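Local coordinates for epimerase family protein SDR39U1 (Homo sapiens, PDB 4B4O) that binds NADPH and is a putative NADP-dependent oxidoreductase of the short-chain dehydrogenase/reductase superfamily, at residues W192-H204 / Y277-I291. The protein carries 3 engineered substitutions. Sequence-based numbering, arbitrary orientation.
Sequences WIHIGDLAGILTH and YQYSFPELGAALKEI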
ATOM      1  N   TRP A 192      -6.215   8.051   0.612  1.00 11.59           N
ATOM      2  CA  TRP A 192      -6.275   7.069   1.668  1.00 11.45           C
ATOM      3  C   TRP A 192      -7.149   5.934   1.242  1.00 11.50           C
ATOM      4  O   TRP A 192      -7.940   6.069   0.302  1.00 11.61           O
ATOM      5  CB  TRP A 192      -6.835   7.723   2.924  1.00 11.37           C
ATOM      6  CG  TRP A 192      -8.261   8.145   2.744  1.00 11.41           C
ATOM      7  CD1 TRP A 192      -8.734   9.339   2.261  1.00 11.56           C
ATOM      8  CD2 TRP A 192      -9.454   7.332   2.998  1.00 11.54           C
ATOM      9  NE1 TRP A 192     -10.086   9.328   2.208  1.00 11.77           N
ATOM     10  CE2 TRP A 192     -10.584   8.157   2.632  1.00 11.79           C
ATOM     11  CE3 TRP A 192      -9.677   6.036   3.475  1.00 11.69           C
ATOM     12  CZ2 TRP A 192     -11.878   7.707   2.733  1.00 12.17           C
ATOM     13  CZ3 TRP A 192     -10.985   5.585   3.572  1.00 12.08           C
ATOM     14  CH2 TRP A 192     -12.065   6.413   3.214  1.00 12.31           C
ATOM     15  N   ILE A 193      -7.042   4.814   1.949  1.00 11.60           N
ATOM     16  CA  ILE A 193      -7.951   3.683   1.780  1.00 11.87           C
ATOM     17  C   ILE A 193      -8.036   2.922   3.098  1.00 12.13           C
ATOM     18  O   ILE A 193      -7.057   2.838   3.845  1.00 12.18           O
ATOM     19  CB  ILE A 193      -7.481   2.729   0.658  1.00 12.07           C
ATOM     20  CG1 ILE A 193      -8.563   1.702   0.318  1.00 12.50           C
ATOM     21  CG2 ILE A 193      -6.165   2.010   1.015  1.00 12.24           C
ATOM     22  CD1 ILE A 193      -8.272   0.940  -0.963  1.00 12.75           C
ATOM     23  N   HIS A 194      -9.217   2.402   3.408  1.00 12.49           N
ATOM     24  CA  HIS A 194      -9.379   1.558   4.571  1.00 12.98           C
ATOM     25  C   HIS A 194      -8.739   0.230   4.273  1.00 13.44           C
ATOM     26  O   HIS A 194      -8.853  -0.290   3.169  1.00 13.55           O
ATOM     27  CB  HIS A 194     -10.839   1.385   4.916  1.00 13.47           C
ATOM     28  CG  HIS A 194     -11.066   0.705   6.240  1.00 14.13           C
ATOM     29  ND1 HIS A 194     -11.003  -0.632   6.387  1.00 14.91           N
ATOM     30  CD2 HIS A 194     -11.338   1.224   7.500  1.00 14.25           C
ATOM     31  CE1 HIS A 194     -11.250  -0.949   7.666  1.00 15.56           C
ATOM     32  NE2 HIS A 194     -11.450   0.186   8.346  1.00 15.12           N
ATOM     33  N   ILE A 195      -8.041  -0.320   5.259  1.00 13.85           N
ATOM     34  CA  ILE A 195      -7.332  -1.571   5.063  1.00 14.47           C
ATOM     35  C   ILE A 195      -8.242  -2.660   4.525  1.00 15.13           C
ATOM     36  O   ILE A 195      -7.813  -3.473   3.733  1.00 15.44           O
ATOM     37  CB  ILE A 195      -6.646  -2.095   6.352  1.00 15.17           C
ATOM     38  CG1 ILE A 195      -5.826  -3.353   6.000  1.00 15.97           C
ATOM     39  CG2 ILE A 195      -7.693  -2.394   7.441  1.00 15.80           C
ATOM     40  CD1 ILE A 195      -4.437  -3.414   6.531  1.00 16.36           C
ATOM     41  N   GLY A 196      -9.494  -2.688   4.957  1.00 15.48           N
ATOM     42  CA  GLY A 196     -10.439  -3.676   4.455  1.00 16.32           C
ATOM     43  C   GLY A 196     -10.675  -3.555   2.967  1.00 15.98           C
ATOM     44  O   GLY A 196     -10.900  -4.554   2.294  1.00 16.68           O
ATOM     45  N   ASP A 197     -10.626  -2.332   2.458  1.00 15.06           N
ATOM     46  CA  ASP A 197     -10.864  -2.087   1.037  1.00 14.84           C
ATOM     47  C   ASP A 197      -9.626  -2.336   0.184  1.00 14.54           C
ATOM     48  O   ASP A 197      -9.751  -2.743  -0.969  1.00 14.76           O
ATOM     49  CB  ASP A 197     -11.412  -0.678   0.811  1.00 14.27           C
ATOM     50  CG  ASP A 197     -12.899  -0.584   1.083  1.00 14.90           C
ATOM     51  OD1 ASP A 197     -13.638  -1.512   0.688  1.00 15.79           O
ATOM     52  OD2 ASP A 197     -13.328   0.432   1.692  1.00 14.64           O
ATOM     53  N   LEU A 198      -8.429  -2.120   0.722  1.00 14.18           N
ATOM     54  CA  LEU A 198      -7.231  -2.535  -0.013  1.00 14.19           C
ATOM     55  C   LEU A 198      -7.199  -4.053  -0.106  1.00 15.10           C
ATOM     56  O   LEU A 198      -6.961  -4.600  -1.160  1.00 15.34           O
ATOM     57  CB  LEU A 198      -5.928  -1.998   0.612  1.00 13.89           C
ATOM     58  CG  LEU A 198      -4.677  -2.346  -0.214  1.00 14.07           C
ATOM     59  CD1 LEU A 198      -4.816  -1.825  -1.626  1.00 13.73           C
ATOM     60  CD2 LEU A 198      -3.439  -1.756   0.428  1.00 14.01           C
ATOM     61  N   ALA A 199      -7.459  -4.702   1.018  1.00 15.73           N
ATOM     62  CA  ALA A 199      -7.560  -6.141   1.084  1.00 16.85           C
ATOM     63  C   ALA A 199      -8.598  -6.671   0.086  1.00 17.30           C
ATOM     64  O   ALA A 199      -8.381  -7.683  -0.595  1.00 18.01           O
ATOM     65  CB  ALA A 199      -7.916  -6.546   2.512  1.00 17.57           C
ATOM     66  N   GLY A 200      -9.724  -5.959   0.003  1.00 17.02           N
ATOM     67  CA  GLY A 200     -10.810  -6.295  -0.923  1.00 17.58           C
ATOM     68  C   GLY A 200     -10.463  -6.143  -2.407  1.00 17.23           C
ATOM     69  O   GLY A 200     -10.765  -7.023  -3.214  1.00 18.02           O
ATOM     70  N   ILE A 201      -9.805  -5.035  -2.748  1.00 16.20           N
ATOM     71  CA  ILE A 201      -9.360  -4.799  -4.110  1.00 15.95           C
ATOM     72  C   ILE A 201      -8.376  -5.876  -4.533  1.00 16.40           C
ATOM     73  O   ILE A 201      -8.501  -6.453  -5.594  1.00 16.89           O
ATOM     74  CB  ILE A 201      -8.700  -3.421  -4.257  1.00 14.97           C
ATOM     75  CG1 ILE A 201      -9.757  -2.313  -4.149  1.00 14.71           C
ATOM     76  CG2 ILE A 201      -7.963  -3.331  -5.577  1.00 14.91           C
ATOM     77  CD1 ILE A 201      -9.138  -0.960  -3.848  1.00 13.89           C
ATOM     78  N   LEU A 202      -7.403  -6.148  -3.688  1.00 16.36           N
ATOM     79  CA  LEU A 202      -6.410  -7.165  -3.971  1.00 16.96           C
ATOM     80  C   LEU A 202      -7.070  -8.523  -4.194  1.00 18.13           C
ATOM     81  O   LEU A 202      -6.733  -9.243  -5.122  1.00 18.66           O
ATOM     82  CB  LEU A 202      -5.400  -7.252  -2.822  1.00 17.03           C
ATOM     83  CG  LEU A 202      -4.449  -6.076  -2.657  1.00 16.19           C
ATOM     84  CD1 LEU A 202      -3.735  -6.199  -1.320  1.00 16.48           C
ATOM     85  CD2 LEU A 202      -3.513  -5.993  -3.838  1.00 16.17           C
ATOM     86  N   THR A 203      -8.012  -8.868  -3.330  1.00 18.66           N
ATOM     87  CA  THR A 203      -8.748 -10.114  -3.458  1.00 19.99           C
ATOM     88  C   THR A 203      -9.552 -10.165  -4.747  1.00 20.24           C
ATOM     89  O   THR A 203      -9.632 -11.198  -5.393  1.00 21.25           O
ATOM     90  CB  THR A 203      -9.664 -10.310  -2.254  1.00 20.62           C
ATOM     91  OG1 THR A 203      -8.850 -10.412  -1.085  1.00 20.64           O
ATOM     92  CG2 THR A 203     -10.484 -11.589  -2.382  1.00 22.26           C
ATOM     93  N   HIS A 204     -10.180  -9.058  -5.090  1.00 19.48           N
ATOM     94  CA  HIS A 204     -10.933  -8.993  -6.309  1.00 19.81           C
ATOM     95  C   HIS A 204     -10.015  -9.172  -7.499  1.00 19.66           C
ATOM     96  O   HIS A 204     -10.392  -9.815  -8.488  1.00 20.49           O
ATOM     97  CB  HIS A 204     -11.689  -7.670  -6.357  1.00 19.13           C
ATOM     98  CG  HIS A 204     -12.698  -7.590  -7.458  1.00 19.80           C
ATOM     99  ND1 HIS A 204     -13.704  -8.442  -7.554  1.00 21.14           N
ATOM    100  CD2 HIS A 204     -12.822  -6.710  -8.524  1.00 19.47           C
ATOM    101  CE1 HIS A 204     -14.444  -8.136  -8.625  1.00 21.65           C
ATOM    102  NE2 HIS A 204     -13.902  -7.066  -9.212  1.00 20.61           N
ATOM    103  N   TYR A 277     -15.500  -3.718  -8.382  1.00 18.78           N
ATOM    104  CA  TYR A 277     -15.256  -3.683  -6.943  1.00 18.46           C
ATOM    105  C   TYR A 277     -16.105  -2.620  -6.261  1.00 17.75           C
ATOM    106  O   TYR A 277     -16.263  -1.524  -6.774  1.00 17.00           O
ATOM    107  CB  TYR A 277     -13.791  -3.420  -6.584  1.00 17.82           C
ATOM    108  CG  TYR A 277     -13.571  -3.459  -5.072  1.00 17.74           C
ATOM    109  CD1 TYR A 277     -13.539  -4.682  -4.382  1.00 19.12           C
ATOM    110  CD2 TYR A 277     -13.441  -2.284  -4.329  1.00 16.58           C
ATOM    111  CE1 TYR A 277     -13.367  -4.735  -3.017  1.00 19.36           C
ATOM    112  CE2 TYR A 277     -13.278  -2.333  -2.956  1.00 16.71           C
ATOM    113  CZ  TYR A 277     -13.250  -3.560  -2.309  1.00 18.11           C
ATOM    114  OH  TYR A 277     -13.098  -3.596  -0.956  1.00 18.49           O
ATOM    115  N   GLN A 278     -16.623  -2.973  -5.081  1.00 18.32           N
ATOM    116  CA  GLN A 278     -17.518  -2.110  -4.327  1.00 18.17           C
ATOM    117  C   GLN A 278     -16.998  -1.902  -2.913  1.00 17.96           C
ATOM    118  O   GLN A 278     -16.791  -2.845  -2.173  1.00 18.89           O
ATOM    119  CB  GLN A 278     -18.910  -2.704  -4.329  1.00 19.59           C
ATOM    120  CG  GLN A 278     -19.513  -2.675  -5.727  1.00 19.80           C
ATOM    121  CD  GLN A 278     -20.966  -3.105  -5.804  1.00 21.30           C
ATOM    122  OE1 GLN A 278     -21.291  -4.239  -5.475  1.00 22.62           O
ATOM    123  NE2 GLN A 278     -21.846  -2.206  -6.253  1.00 21.40           N
ATOM    124  N   TYR A 279     -16.769  -0.639  -2.567  1.00 16.95           N
ATOM    125  CA  TYR A 279     -16.074  -0.267  -1.333  1.00 16.60           C
ATOM    126  C   TYR A 279     -16.949  -0.444  -0.104  1.00 17.78           C
ATOM    127  O   TYR A 279     -18.134  -0.115  -0.127  1.00 18.48           O
ATOM    128  CB  TYR A 279     -15.623   1.192  -1.397  1.00 15.40           C
ATOM    129  CG  TYR A 279     -14.443   1.449  -2.295  1.00 14.43           C
ATOM    130  CD1 TYR A 279     -14.602   1.589  -3.665  1.00 14.31           C
ATOM    131  CD2 TYR A 279     -13.170   1.541  -1.779  1.00 13.91           C
ATOM    132  CE1 TYR A 279     -13.530   1.836  -4.499  1.00 13.78           C
ATOM    133  CE2 TYR A 279     -12.087   1.773  -2.605  1.00 13.36           C
ATOM    134  CZ  TYR A 279     -12.282   1.920  -3.971  1.00 13.34           C
ATOM    135  OH  TYR A 279     -11.205   2.172  -4.791  1.00 13.12           O
ATOM    136  N   SER A 280     -16.358  -0.995   0.957  1.00 18.31           N
ATOM    137  CA  SER A 280     -17.024  -1.094   2.264  1.00 19.67           C
ATOM    138  C   SER A 280     -16.989   0.232   3.012  1.00 19.11           C
ATOM    139  O   SER A 280     -17.900   0.552   3.774  1.00 20.26           O
ATOM    140  CB  SER A 280     -16.366  -2.166   3.116  1.00 20.76           C
ATOM    141  OG  SER A 280     -16.605  -3.432   2.558  1.00 21.88           O
ATOM    142  N   PHE A 281     -15.925   0.999   2.799  1.00 17.59           N
ATOM    143  CA  PHE A 281     -15.710   2.259   3.519  1.00 17.14           C
ATOM    144  C   PHE A 281     -15.245   3.360   2.550  1.00 15.69           C
ATOM    145  O   PHE A 281     -14.131   3.858   2.642  1.00 14.77           O
ATOM    146  CB  PHE A 281     -14.679   2.047   4.649  1.00 17.26           C
ATOM    147  CG  PHE A 281     -15.060   0.985   5.634  1.00 19.03           C
ATOM    148  CD1 PHE A 281     -15.999   1.242   6.622  1.00 20.48           C
ATOM    149  CD2 PHE A 281     -14.480  -0.272   5.582  1.00 19.60           C
ATOM    150  CE1 PHE A 281     -16.370   0.249   7.527  1.00 22.49           C
ATOM    151  CE2 PHE A 281     -14.839  -1.259   6.478  1.00 21.60           C
ATOM    152  CZ  PHE A 281     -15.787  -1.001   7.447  1.00 23.04           C
ATOM    153  N   PRO A 282     -16.104   3.735   1.607  1.00 15.75           N
ATOM    154  CA  PRO A 282     -15.726   4.777   0.644  1.00 14.79           C
ATOM    155  C   PRO A 282     -15.642   6.210   1.211  1.00 14.77           C
ATOM    156  O   PRO A 282     -14.950   7.041   0.650  1.00 14.05           O
ATOM    157  CB  PRO A 282     -16.873   4.717  -0.385  1.00 15.39           C
ATOM    158  CG  PRO A 282     -18.034   4.246   0.394  1.00 16.79           C
ATOM    159  CD  PRO A 282     -17.467   3.245   1.365  1.00 16.96           C
ATOM    160  N   GLU A 283     -16.366   6.466   2.291  1.00 15.84           N
ATOM    161  CA  GLU A 283     -16.433   7.799   2.883  0.50 16.25           C
ATOM    162  C   GLU A 283     -15.524   7.808   4.117  1.00 16.05           C
ATOM    163  O   GLU A 283     -15.502   6.858   4.900  1.00 16.50           O
ATOM    164  CB  GLU A 283     -17.886   8.194   3.212  0.50 18.01           C
ATOM    165  CG  GLU A 283     -18.110   9.696   3.484  0.50 18.84           C
ATOM    166  CD  GLU A 283     -17.958  10.096   4.958  0.50 19.68           C
ATOM    167  OE1 GLU A 283     -18.697   9.533   5.820  0.50 21.05           O
ATOM    168  OE2 GLU A 283     -17.100  10.967   5.257  0.50 19.19           O
ATOM    169  N   LEU A 284     -14.755   8.881   4.286  1.00 15.57           N
ATOM    170  CA  LEU A 284     -13.712   8.921   5.319  1.00 15.27           C
ATOM    171  C   LEU A 284     -14.245   8.787   6.732  1.00 16.64           C
ATOM    172  O   LEU A 284     -13.645   8.122   7.576  1.00 16.74           O
ATOM    173  CB  LEU A 284     -12.880  10.210   5.196  1.00 14.78           C
ATOM    174  CG  LEU A 284     -11.643  10.342   6.095  1.00 14.40           C
ATOM    175  CD1 LEU A 284     -10.656   9.182   5.955  1.00 13.55           C
ATOM    176  CD2 LEU A 284     -11.008  11.674   5.724  1.00 14.16           C
ATOM    177  N   GLY A 285     -15.348   9.464   7.007  1.00 18.01           N
ATOM    178  CA  GLY A 285     -16.006   9.371   8.301  1.00 19.78           C
ATOM    179  C   GLY A 285     -16.323   7.942   8.669  1.00 20.36           C
ATOM    180  O   GLY A 285     -16.056   7.516   9.769  1.00 21.20           O
ATOM    181  N   ALA A 286     -16.930   7.202   7.754  1.00 20.21           N
ATOM    182  CA  ALA A 286     -17.296   5.817   8.038  1.00 21.07           C
ATOM    183  C   ALA A 286     -16.051   4.980   8.316  1.00 20.22           C
ATOM    184  O   ALA A 286     -16.082   4.117   9.183  1.00 21.49           O
ATOM    185  CB  ALA A 286     -18.101   5.226   6.892  1.00 21.03           C
ATOM    186  N   ALA A 287     -14.975   5.242   7.571  1.00 18.39           N
ATOM    187  CA  ALA A 287     -13.728   4.517   7.736  1.00 17.75           C
ATOM    188  C   ALA A 287     -13.125   4.759   9.115  1.00 18.48           C
ATOM    189  O   ALA A 287     -12.772   3.806   9.816  1.00 19.42           O
ATOM    190  CB  ALA A 287     -12.746   4.888   6.644  1.00 15.99           C
ATOM    191  N   LEU A 288     -13.017   6.023   9.513  1.00 18.30           N
ATOM    192  CA  LEU A 288     -12.396   6.367  10.799  1.00 19.01           C
ATOM    193  C   LEU A 288     -13.256   5.952  11.985  1.00 21.23           C
ATOM    194  O   LEU A 288     -12.745   5.597  13.034  1.00 22.23           O
ATOM    195  CB  LEU A 288     -12.022   7.850  10.850  1.00 18.40           C
ATOM    196  CG  LEU A 288     -10.950   8.240   9.805  1.00 16.55           C
ATOM    197  CD1 LEU A 288     -10.571   9.712   9.939  1.00 16.34           C
ATOM    198  CD2 LEU A 288      -9.696   7.401   9.892  1.00 16.03           C
ATOM    199  N   LYS A 289     -14.563   5.944  11.783  1.00 22.23           N
ATOM    200  CA  LYS A 289     -15.513   5.455  12.787  1.00 24.71           C
ATOM    201  C   LYS A 289     -15.319   3.944  13.074  1.00 25.63           C
ATOM    202  O   LYS A 289     -15.350   3.535  14.234  1.00 27.59           O
ATOM    203  CB  LYS A 289     -16.948   5.767  12.343  1.00 25.69           C
ATOM    204  CG  LYS A 289     -18.067   5.309  13.267  1.00 28.60           C
ATOM    205  CD  LYS A 289     -19.398   5.945  12.850  1.00 29.70           C
ATOM    206  CE  LYS A 289     -20.638   5.073  13.103  1.00 32.22           C
ATOM    207  NZ  LYS A 289     -21.011   4.882  14.526  1.00 35.16           N
ATOM    208  N   GLU A 290     -15.098   3.134  12.036  1.00 24.48           N
ATOM    209  CA  GLU A 290     -14.769   1.719  12.218  1.00 25.45           C
ATOM    210  C   GLU A 290     -13.499   1.551  13.050  1.00 25.62           C
ATOM    211  O   GLU A 290     -13.457   0.773  14.001  1.00 27.70           O
ATOM    212  CB  GLU A 290     -14.581   1.029  10.857  1.00 24.08           C
ATOM    213  CG  GLU A 290     -14.465  -0.500  10.896  1.00 25.50           C
ATOM    214  CD  GLU A 290     -13.085  -1.038  11.326  1.00 25.62           C
ATOM    215  OE1 GLU A 290     -12.038  -0.422  11.019  1.00 23.87           O
ATOM    216  OE2 GLU A 290     -13.057  -2.132  11.950  1.00 27.78           O
ATOM    217  N   ILE A 291     -12.460   2.286  12.678  1.00 23.66           N
ATOM    218  CA  ILE A 291     -11.186   2.226  13.376  1.00 23.75           C
ATOM    219  C   ILE A 291     -11.326   2.652  14.834  1.00 25.52           C
ATOM    220  O   ILE A 291     -10.802   2.006  15.722  1.00 27.07           O
ATOM    221  CB  ILE A 291     -10.119   3.095  12.674  1.00 21.48           C
ATOM    222  CG1 ILE A 291      -9.720   2.467  11.333  1.00 20.21           C
ATOM    223  CG2 ILE A 291      -8.893   3.297  13.550  1.00 21.78           C
ATOM    224  CD1 ILE A 291      -8.870   3.396  10.481  1.00 18.20           C
TER
HETATM  225  O   HOH W   1     -11.693   2.715   2.058  1.00  2.00           O
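Asp-197, in the first turn of helix 195-204, sends its carboxylate into the loop 277-283 and is gripped there by three protein donors. OD1 takes the Tyr-277 hydroxyl on its anti lone pair, Tyr-277 OH to Asp-197 OD1 2.7 Å, and the amide of Ser-280 on its syn lone pair. OD2 offers its own syn lone pair to Phe-281 N. A water donating to Asp-197 OD2 and to Phe-281 O also accepts from His-194 N, so both oxygens of the buried carboxylate have partners, which probably fixes its rotation. The Tyr-277 ring stands at 88° to the carboxylate; Ile-201 CG1 lies over one of its faces, and its CE1 rests against the Gly-200 backbone. A CB on Gly-200 would run into the Tyr-277 hydroxyl. Trp-192 is packed in apolar fashion: Leu-284 CD1 sits over its six-membered ring, 3.7 Å from the centroid, and Ala-287 CB meets CZ3, while NE1 bonds Ser-221. Between the two lies His-194, the N-cap residue of its helix. With CG anti to the backbone N (chi1 -171°), the imidazole uses both nitrogens: ND1 accepts from Gly-196 N, and His-194 NE2 donates in its ring plane to Glu-290 OE1 (2.8 Å), meeting the oxygen from above the carboxylate plane. Phe-281 covers one imidazole face obliquely, planes 32° apart. Replacing His-194 by an alanine would probably leave Glu-290 OE1 without this donor and Gly-196 N without its capping acceptor, and open a gap beside Phe-281. The outer side is looser: Ser-280 is exposed and adds little beyond its amide, Pro-282 points away, and partly exposed His-204 lays a ring face over Tyr-277 CA, its NE2 hydrogen-bonded to Thr-275 O. Strand 192-194 pairs with strand 151-161 in the parallel sheet of the Rossmann-fold NADP-binding domain, and the contact fastens the C-terminal DUF1731 segment to this strand-helix unit.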